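Local structure of endoglucanase (Thermotoga maritima, 2FVG) at residues Ile217-Thr222 against Lys324-Leu329; Ser52-Leu57 against Lys334-Val339; Tyr187-Val192 against Val328-Gly333. The protein is named an endoglucanase but belongs to the M42 peptidase family, and is probably an aminopeptidase that depends on two divalent metal ions. All coordinates share one frame; numbering follows the deposited sequence.

Contact 1 (Ile217-Thr222 against Lys324-Leu329); sequences IVVETT and KLIKVL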
loop_
_atom_site.group_PDB
_atom_site.type_symbol
_atom_site.label_atom_id
_atom_site.label_comp_id
_atom_site.label_asym_id
_atom_site.label_seq_id
_atom_site.Cartn_x
_atom_site.Cartn_y
_atom_site.Cartn_z
ATOM N N ILE A 217 5.264 8.393 -10.835
ATOM C CA ILE A 217 5.857 8.468 -9.497
ATOM C C ILE A 217 5.155 7.340 -8.763
ATOM O O ILE A 217 3.932 7.327 -8.712
ATOM C CB ILE A 217 5.550 9.820 -8.809
ATOM C CG1 ILE A 217 6.272 10.968 -9.506
ATOM C CG2 ILE A 217 6.021 9.839 -7.345
ATOM C CD1 ILE A 217 5.792 12.338 -8.986
ATOM N N VAL A 218 5.902 6.350 -8.273
ATOM C CA VAL A 218 5.311 5.272 -7.482
ATOM C C VAL A 218 5.528 5.622 -5.993
ATOM O O VAL A 218 6.644 5.912 -5.569
ATOM C CB VAL A 218 5.941 3.889 -7.849
ATOM C CG1 VAL A 218 5.261 2.793 -7.095
ATOM C CG2 VAL A 218 5.814 3.642 -9.347
ATOM N N VAL A 219 4.441 5.672 -5.227
ATOM C CA VAL A 219 4.471 5.961 -3.796
ATOM C C VAL A 219 4.351 4.633 -3.046
ATOM O O VAL A 219 3.306 3.969 -3.094
ATOM C CB VAL A 219 3.336 6.919 -3.406
ATOM C CG1 VAL A 219 3.377 7.257 -1.909
ATOM C CG2 VAL A 219 3.476 8.252 -4.213
ATOM N N GLU A 220 5.443 4.222 -2.408
ATOM C CA GLU A 220 5.463 2.984 -1.651
ATOM C C GLU A 220 5.830 3.221 -0.194
ATOM O O GLU A 220 6.067 4.372 0.240
ATOM C CB GLU A 220 6.444 1.998 -2.281
ATOM C CG GLU A 220 5.979 1.520 -3.652
ATOM C CD GLU A 220 6.866 0.459 -4.265
ATOM O OE1 GLU A 220 8.027 0.297 -3.795
ATOM O OE2 GLU A 220 6.399 -0.208 -5.233
ATOM N N THR A 221 5.823 2.130 0.552
ATOM C CA THR A 221 6.225 2.078 1.940
ATOM C C THR A 221 7.337 1.032 1.947
ATOM O O THR A 221 7.225 -0.004 1.284
ATOM C CB THR A 221 5.046 1.721 2.858
ATOM O OG1 THR A 221 4.025 2.718 2.702
ATOM C CG2 THR A 221 5.476 1.725 4.328
ATOM N N THR A 222 8.461 1.345 2.584
ATOM C CA THR A 222 9.600 0.421 2.613
ATOM C C THR A 222 9.767 0.008 4.072
ATOM O O THR A 222 9.975 0.867 4.923
ATOM C CB THR A 222 10.895 1.077 2.027
ATOM O OG1 THR A 222 11.988 0.156 2.122
ATOM C CG2 THR A 222 11.272 2.372 2.776
ATOM N N LYS A 324 4.053 16.188 1.292
ATOM C CA LYS A 324 4.537 17.493 0.815
ATOM C C LYS A 324 5.290 17.341 -0.499
ATOM O O LYS A 324 5.044 18.065 -1.439
ATOM C CB LYS A 324 5.466 18.169 1.823
ATOM C CG LYS A 324 4.813 18.912 2.984
ATOM C CD LYS A 324 5.910 19.632 3.781
ATOM C CE LYS A 324 5.390 20.378 5.003
ATOM N NZ LYS A 324 4.888 19.465 6.061
ATOM N N LEU A 325 6.216 16.393 -0.549
ATOM C CA LEU A 325 7.026 16.130 -1.741
ATOM C C LEU A 325 6.198 15.755 -2.976
ATOM O O LEU A 325 6.453 16.257 -4.057
ATOM C CB LEU A 325 8.078 15.046 -1.452
ATOM C CG LEU A 325 9.128 14.741 -2.517
ATOM C CD1 LEU A 325 9.869 16.017 -2.969
ATOM C CD2 LEU A 325 10.104 13.697 -2.009
ATOM N N ILE A 326 5.227 14.870 -2.817
ATOM C CA ILE A 326 4.361 14.476 -3.917
ATOM C C ILE A 326 3.569 15.706 -4.405
ATOM O O ILE A 326 3.428 15.919 -5.601
ATOM C CB ILE A 326 3.340 13.372 -3.484
ATOM C CG1 ILE A 326 4.027 12.051 -3.079
ATOM C CG2 ILE A 326 2.332 13.098 -4.587
ATOM C CD1 ILE A 326 4.979 11.498 -4.127
ATOM N N LYS A 327 3.078 16.529 -3.485
ATOM C CA LYS A 327 2.278 17.671 -3.890
ATOM C C LYS A 327 3.087 18.672 -4.733
ATOM O O LYS A 327 2.596 19.158 -5.753
ATOM C CB LYS A 327 1.633 18.346 -2.687
ATOM C CG LYS A 327 0.610 19.359 -3.084
ATOM C CD LYS A 327 0.032 20.078 -1.900
ATOM C CE LYS A 327 -1.018 21.048 -2.390
ATOM N NZ LYS A 327 -1.763 21.697 -1.280
ATOM N N VAL A 328 4.319 18.956 -4.312
ATOM C CA VAL A 328 5.214 19.861 -5.040
ATOM C C VAL A 328 5.613 19.271 -6.393
ATOM O O VAL A 328 5.615 19.979 -7.387
ATOM C CB VAL A 328 6.478 20.230 -4.238
ATOM C CG1 VAL A 328 7.267 21.335 -4.979
ATOM C CG2 VAL A 328 6.095 20.733 -2.859
ATOM N N LEU A 329 5.903 17.971 -6.455
ATOM C CA LEU A 329 6.241 17.350 -7.747
ATOM C C LEU A 329 5.096 17.482 -8.755
ATOM O O LEU A 329 5.335 17.695 -9.951
ATOM C CB LEU A 329 6.656 15.895 -7.580
ATOM C CG LEU A 329 7.998 15.725 -6.875
ATOM C CD1 LEU A 329 8.200 14.294 -6.444
ATOM C CD2 LEU A 329 9.111 16.187 -7.794
#

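Contact 2 (Ser52-Leu57 against Lys334-Val339); sequences SSKKLL and KIVEVV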
loop_
_atom_site.group_PDB
_atom_site.type_symbol
_atom_site.label_atom_id
_atom_site.label_comp_id
_atom_site.label_asym_id
_atom_site.label_seq_id
_atom_site.Cartn_x
_atom_site.Cartn_y
_atom_site.Cartn_z
ATOM N N SER A 52 -2.652 19.910 -20.635
ATOM C CA SER A 52 -3.080 18.542 -20.926
ATOM C C SER A 52 -2.294 17.844 -22.030
ATOM O O SER A 52 -2.711 16.788 -22.506
ATOM C CB SER A 52 -4.562 18.527 -21.300
ATOM O OG SER A 52 -5.357 18.608 -20.149
ATOM N N SER A 53 -1.164 18.410 -22.436
ATOM C CA SER A 53 -0.380 17.816 -23.531
ATOM C C SER A 53 0.470 16.641 -23.070
ATOM O O SER A 53 0.953 15.860 -23.909
ATOM C CB SER A 53 0.542 18.839 -24.170
ATOM O OG SER A 53 1.530 19.243 -23.253
ATOM N N LYS A 54 0.675 16.558 -21.750
ATOM C CA LYS A 54 1.429 15.487 -21.099
ATOM C C LYS A 54 0.652 15.017 -19.871
ATOM O O LYS A 54 -0.192 15.738 -19.327
ATOM C CB LYS A 54 2.834 15.958 -20.726
ATOM C CG LYS A 54 3.655 16.419 -21.934
ATOM C CD LYS A 54 4.853 17.273 -21.557
ATOM C CE LYS A 54 5.578 17.752 -22.799
ATOM N NZ LYS A 54 6.682 18.702 -22.472
ATOM N N LYS A 55 0.923 13.789 -19.452
ATOM C CA LYS A 55 0.230 13.203 -18.328
ATOM C C LYS A 55 1.223 12.662 -17.301
ATOM O O LYS A 55 2.220 12.046 -17.664
ATOM C CB LYS A 55 -0.667 12.098 -18.845
ATOM C CG LYS A 55 -1.833 12.605 -19.683
ATOM C CD LYS A 55 -2.370 11.572 -20.636
ATOM C CE LYS A 55 -1.389 11.370 -21.800
ATOM N NZ LYS A 55 -1.945 10.390 -22.761
ATOM N N LEU A 56 0.960 12.928 -16.023
ATOM C CA LEU A 56 1.776 12.391 -14.947
ATOM C C LEU A 56 0.937 11.310 -14.306
ATOM O O LEU A 56 -0.254 11.489 -14.097
ATOM C CB LEU A 56 2.104 13.456 -13.911
ATOM C CG LEU A 56 2.794 13.056 -12.594
ATOM C CD1 LEU A 56 4.209 12.557 -12.783
ATOM C CD2 LEU A 56 2.826 14.257 -11.669
ATOM N N LEU A 57 1.558 10.189 -13.999
ATOM C CA LEU A 57 0.870 9.089 -13.314
ATOM C C LEU A 57 1.453 8.938 -11.901
ATOM O O LEU A 57 2.666 8.837 -11.742
ATOM C CB LEU A 57 1.087 7.809 -14.107
ATOM C CG LEU A 57 0.722 6.445 -13.511
ATOM C CD1 LEU A 57 -0.737 6.334 -13.248
ATOM C CD2 LEU A 57 1.151 5.340 -14.471
ATOM N N LYS A 334 8.029 19.787 -13.104
ATOM C CA LYS A 334 9.415 19.670 -13.550
ATOM C C LYS A 334 9.787 18.220 -13.839
ATOM O O LYS A 334 10.577 17.940 -14.733
ATOM C CB LYS A 334 10.350 20.278 -12.504
ATOM C CG LYS A 334 10.330 21.823 -12.535
ATOM C CD LYS A 334 11.133 22.442 -11.408
ATOM N N ILE A 335 9.184 17.300 -13.098
ATOM C CA ILE A 335 9.457 15.894 -13.271
ATOM C C ILE A 335 8.958 15.406 -14.635
ATOM O O ILE A 335 9.520 14.486 -15.217
ATOM C CB ILE A 335 8.902 15.069 -12.081
ATOM C CG1 ILE A 335 9.666 13.748 -11.957
ATOM C CG2 ILE A 335 7.352 14.936 -12.141
ATOM C CD1 ILE A 335 9.187 12.841 -10.838
ATOM N N VAL A 336 7.911 16.042 -15.150
ATOM C CA VAL A 336 7.373 15.708 -16.462
ATOM C C VAL A 336 8.237 16.383 -17.527
ATOM O O VAL A 336 8.608 15.767 -18.521
ATOM C CB VAL A 336 5.888 16.151 -16.616
ATOM C CG1 VAL A 336 5.451 16.079 -18.057
ATOM C CG2 VAL A 336 4.956 15.315 -15.721
ATOM N N GLU A 337 8.578 17.642 -17.300
ATOM C CA GLU A 337 9.380 18.399 -18.249
ATOM C C GLU A 337 10.785 17.813 -18.491
ATOM O O GLU A 337 11.287 17.888 -19.611
ATOM C CB GLU A 337 9.446 19.866 -17.806
ATOM C CG GLU A 337 8.067 20.523 -17.786
ATOM C CD GLU A 337 8.016 21.835 -17.016
ATOM O OE1 GLU A 337 9.033 22.227 -16.401
ATOM O OE2 GLU A 337 6.942 22.483 -17.023
ATOM N N VAL A 338 11.404 17.209 -17.476
ATOM C CA VAL A 338 12.762 16.659 -17.642
ATOM C C VAL A 338 12.886 15.416 -18.550
ATOM O O VAL A 338 13.988 15.064 -18.973
ATOM C CB VAL A 338 13.518 16.391 -16.282
ATOM C CG1 VAL A 338 13.826 17.703 -15.548
ATOM C CG2 VAL A 338 12.764 15.407 -15.386
ATOM N N VAL A 339 11.776 14.754 -18.842
ATOM C CA VAL A 339 11.816 13.550 -19.669
ATOM C C VAL A 339 11.079 13.717 -20.987
ATOM O O VAL A 339 10.728 12.730 -21.637
ATOM C CB VAL A 339 11.282 12.299 -18.918
ATOM C CG1 VAL A 339 12.279 11.860 -17.854
ATOM C CG2 VAL A 339 9.890 12.540 -18.331
#

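Contact 3 (Tyr187-Val192 against Val328-Gly333); sequences YDTYFV and VLVEEG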
loop_
_atom_site.group_PDB
_atom_site.type_symbol
_atom_site.label_atom_id
_atom_site.label_comp_id
_atom_site.label_asym_id
_atom_site.label_seq_id
_atom_site.Cartn_x
_atom_site.Cartn_y
_atom_site.Cartn_z
ATOM N N TYR A 187 0.370 19.377 -15.038
ATOM C CA TYR A 187 -0.049 18.525 -16.146
ATOM C C TYR A 187 -1.133 17.553 -15.688
ATOM O O TYR A 187 -1.238 17.240 -14.502
ATOM C CB TYR A 187 1.146 17.678 -16.684
ATOM C CG TYR A 187 2.229 18.525 -17.253
ATOM C CD1 TYR A 187 2.125 19.021 -18.548
ATOM C CD2 TYR A 187 3.328 18.908 -16.482
ATOM C CE1 TYR A 187 3.098 19.859 -19.082
ATOM C CE2 TYR A 187 4.311 19.752 -17.004
ATOM C CZ TYR A 187 4.187 20.217 -18.310
ATOM O OH TYR A 187 5.134 21.056 -18.859
ATOM N N ASP A 188 -1.917 17.059 -16.635
ATOM C CA ASP A 188 -2.953 16.103 -16.313
ATOM C C ASP A 188 -2.335 15.047 -15.438
ATOM O O ASP A 188 -1.367 14.408 -15.834
ATOM C CB ASP A 188 -3.533 15.468 -17.570
ATOM C CG ASP A 188 -4.534 16.356 -18.278
ATOM O OD1 ASP A 188 -4.714 17.554 -17.915
ATOM O OD2 ASP A 188 -5.162 15.833 -19.224
ATOM N N THR A 189 -2.876 14.873 -14.238
ATOM C CA THR A 189 -2.283 13.927 -13.303
ATOM C C THR A 189 -3.271 12.854 -12.934
ATOM O O THR A 189 -4.346 13.153 -12.467
ATOM C CB THR A 189 -1.763 14.651 -12.036
ATOM O OG1 THR A 189 -0.751 15.583 -12.422
ATOM C CG2 THR A 189 -1.151 13.650 -11.034
ATOM N N TYR A 190 -2.910 11.607 -13.182
ATOM C CA TYR A 190 -3.751 10.474 -12.802
ATOM C C TYR A 190 -3.257 9.879 -11.483
ATOM O O TYR A 190 -2.081 9.545 -11.347
ATOM C CB TYR A 190 -3.716 9.393 -13.875
ATOM C CG TYR A 190 -4.355 9.816 -15.176
ATOM C CD1 TYR A 190 -3.633 10.509 -16.138
ATOM C CD2 TYR A 190 -5.688 9.510 -15.445
ATOM C CE1 TYR A 190 -4.232 10.902 -17.337
ATOM C CE2 TYR A 190 -6.287 9.891 -16.637
ATOM C CZ TYR A 190 -5.559 10.590 -17.577
ATOM O OH TYR A 190 -6.175 10.978 -18.758
ATOM N N PHE A 191 -4.142 9.812 -10.502
ATOM C CA PHE A 191 -3.840 9.171 -9.233
ATOM C C PHE A 191 -4.420 7.775 -9.358
ATOM O O PHE A 191 -5.631 7.599 -9.496
ATOM C CB PHE A 191 -4.442 9.949 -8.064
ATOM C CG PHE A 191 -3.810 11.285 -7.860
ATOM C CD1 PHE A 191 -4.220 12.384 -8.598
ATOM C CD2 PHE A 191 -2.756 11.440 -6.953
ATOM C CE1 PHE A 191 -3.613 13.627 -8.412
ATOM C CE2 PHE A 191 -2.155 12.674 -6.756
ATOM C CZ PHE A 191 -2.580 13.765 -7.483
ATOM N N VAL A 192 -3.555 6.774 -9.344
ATOM C CA VAL A 192 -4.017 5.402 -9.534
ATOM C C VAL A 192 -3.841 4.552 -8.275
ATOM O O VAL A 192 -2.787 4.582 -7.650
ATOM C CB VAL A 192 -3.344 4.770 -10.790
ATOM C CG1 VAL A 192 -3.882 3.337 -11.053
ATOM C CG2 VAL A 192 -3.638 5.643 -12.022
ATOM N N VAL A 328 4.319 18.956 -4.312
ATOM C CA VAL A 328 5.214 19.861 -5.040
ATOM C C VAL A 328 5.613 19.271 -6.393
ATOM O O VAL A 328 5.615 19.979 -7.387
ATOM C CB VAL A 328 6.478 20.230 -4.238
ATOM C CG1 VAL A 328 7.267 21.335 -4.979
ATOM C CG2 VAL A 328 6.095 20.733 -2.859
ATOM N N LEU A 329 5.903 17.971 -6.455
ATOM C CA LEU A 329 6.241 17.350 -7.747
ATOM C C LEU A 329 5.096 17.482 -8.755
ATOM O O LEU A 329 5.335 17.695 -9.951
ATOM C CB LEU A 329 6.656 15.895 -7.580
ATOM C CG LEU A 329 7.998 15.725 -6.875
ATOM C CD1 LEU A 329 8.200 14.294 -6.444
ATOM C CD2 LEU A 329 9.111 16.187 -7.794
ATOM N N VAL A 330 3.866 17.362 -8.248
ATOM C CA VAL A 330 2.654 17.472 -9.044
ATOM C C VAL A 330 2.353 18.916 -9.506
ATOM O O VAL A 330 2.009 19.150 -10.659
ATOM C CB VAL A 330 1.469 16.864 -8.287
ATOM C CG1 VAL A 330 0.124 17.226 -8.945
ATOM C CG2 VAL A 330 1.641 15.354 -8.226
ATOM N N GLU A 331 2.508 19.875 -8.608
ATOM C CA GLU A 331 2.201 21.245 -8.928
ATOM C C GLU A 331 3.221 21.905 -9.829
ATOM O O GLU A 331 2.847 22.705 -10.662
ATOM C CB GLU A 331 1.938 22.063 -7.659
ATOM C CG GLU A 331 0.700 21.569 -6.922
ATOM C CD GLU A 331 0.187 22.558 -5.913
ATOM O OE1 GLU A 331 1.029 23.189 -5.245
ATOM O OE2 GLU A 331 -1.052 22.699 -5.778
ATOM N N GLU A 332 4.492 21.546 -9.691
ATOM C CA GLU A 332 5.554 22.146 -10.503
ATOM C C GLU A 332 5.687 21.526 -11.889
ATOM O O GLU A 332 5.987 22.230 -12.853
ATOM C CB GLU A 332 6.902 22.092 -9.781
ATOM C CG GLU A 332 6.970 22.939 -8.527
ATOM C CD GLU A 332 8.366 23.002 -7.924
ATOM O OE1 GLU A 332 9.319 22.443 -8.513
ATOM O OE2 GLU A 332 8.507 23.623 -6.847
ATOM N N GLY A 333 5.502 20.212 -11.990
ATOM C CA GLY A 333 5.603 19.535 -13.281
ATOM C C GLY A 333 7.013 19.385 -13.858
ATOM O O GLY A 333 7.181 18.898 -14.966
HETATM O O HOH W 1 1.614 17.441 -12.817
#

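Contact 1 (Ile217-Thr222 against Lys324-Leu329)
Strand Ile217-Thr222 and helix Lys324-Leu329 run almost exactly antiparallel, at 173°, with their axes 11.1 Å apart at closest approach. Ile217 and Ile326 are the nearest pair along the backbones, with 8.3 Å between their CA atoms. Four buried aliphatic side chains fill the space. The CD1 methyl of Ile326 lies at the middle, where two strand residues meet it. It is 3.6 Å from CG2 of Val219 and 3.8 Å from CG2 of Ile217. Ile326 is bent at its second torsion (chi2 -54°), and its CD1 is turned toward the strand. Val219 comes in at a slant, and its CG2 also lies against CG1 of Ile326. Ile217 passes alongside Ile326, the two side chains pointing in opposite directions. The CG1 arm of Ile217 is extended (chi2 170°), which carries its CD1 on to the next helical turn. There CD1 rests 3.9 Å from CB of Leu329 and is also near CD1 of Leu329. Glu220, which follows Val219 in the strand, is a predicted metal ligand, and its OE2 is hydrogen-bonded to NE2 of His61, another predicted ligand. The strand lies between strands 55-61 and 297-306 in the mixed sheet, parallel to both, and Ile300 of strand 297-306 touches Ile326 and Leu329. Helix 166-180 adds Leu175 against Val219 and Val178 against Ile326, while Thr265 of helix 256-268 packs on Leu329.

Contact 2 (Ser52-Leu57 against Lys334-Val339)
This is an apolar contact between the start of a sheet strand and the short helix near the C-terminus, where strand 55-61 enters the mixed sheet, away from the predicted metal site. Val336 makes most of the contact, and its two methyls part to meet different residues. CG1 stands anti to the backbone N (chi1 167°) and meets Lys54, 3.7 Å from CB and equally near CD. Lys54 therefore contributes the aliphatic part of its side chain. That chain is extended beyond CG, and its NZ is hydrogen-bonded to OG of Ser340. The other methyl, CG2 of Val336, lies 3.9 Å from CB of Leu56, the two side chains crossing at a slant. Leu56 then reaches farther with CD1, which comes 4.0 Å from CG2 of Ile335, where the Leu56 and Ile335 side chains cross at about a right angle. Helix 334-337 follows directly on helix 316-332, and both pack on the mixed sheet of an alpha/beta fold, as expected of a metal-dependent exopeptidase of this clan. Strand 55-61 is flanked in that sheet by strands 187-194 and 215-224, both parallel to it. Cys215 of strand 215-224 touches both Leu56 and Val336, and Tyr187 of strand 187-194 touches Val336 as well as Lys54. On the helix side, Ile335 also packs on Ile258 and Ile262 of helix 256-268.

Contact 3 (Tyr187-Val192 against Val328-Gly333)
Van der Waals contacts join Tyr187 to Gly333 and Thr189 to Val330. The Tyr187 ring turns its CD2-CE2 edge to the glycine. CA of Gly333 sits at the ring edge, in its plane, 3.9 Å from CE2 of Tyr187. The carbonyl O of Gly333 approaches the same CE2 obliquely, at 3.6 Å. The torsion that sets CG of Tyr187 anti to its carbonyl carbon (chi1 -63°) brings the ring nearer the helix than its CB direction alone would. Gly333 has a positive phi of 73°, and a CB on it would run into the ring. Two residues along the strand, OG1 of Thr189 lies 3.9 Å from the CG1 methyl of Val330, the side chains crossing aslant.

Hydrogen bonding between the segments runs through one water. It donates to O of Val330 at 2.8 Å and to OG1 of Thr189 at 3.0 Å, and accepts from N of Tyr187 at 3.2 Å. The Thr189 hydroxyl gives its own proton to O of Tyr187 at 2.7 Å, tilted 28° from the carbonyl plane. The hydroxyl is thus held by two bonds, one given and one received. The Tyr187 hydroxyl is hydrogen-bonded to OE2 of Glu337. Replacing Tyr187 by an alanine would probably leave that carboxylate oxygen without this partner and open a gap beside Gly333.

Val330 also touches Leu56 of the neighbouring strand 55-61. Gly333 is the first residue past helix 316-332 and is at once the N-cap residue of helix 334-337. A glycine of positive phi thus joins two consecutive helices, which pack on the central sheet of an alpha/beta fold.

All three contacts bring the C-terminal helices onto one mixed sheet, through neighbouring strands 187-194, 55-61 and 215-224. Contacts 1 and 3 both use helix 316-332, and their segments overlap at Val328 and Leu329, while contact 2 uses the helix that follows. Contact 1 lies deepest, its centre about 12 Å from that of the chain, and is purely aliphatic. The centre of contact 3 is about 19 Å from the chain centre, also buried, but this contact adds a water and an aromatic ring. Contact 2 is farthest out, about 24 Å between the same centres, and mixes buried methyls with a partly exposed lysine. Backbone bonds tie the strands: Ile217 N to Leu57 O, and Leu56 N to Asp188 O.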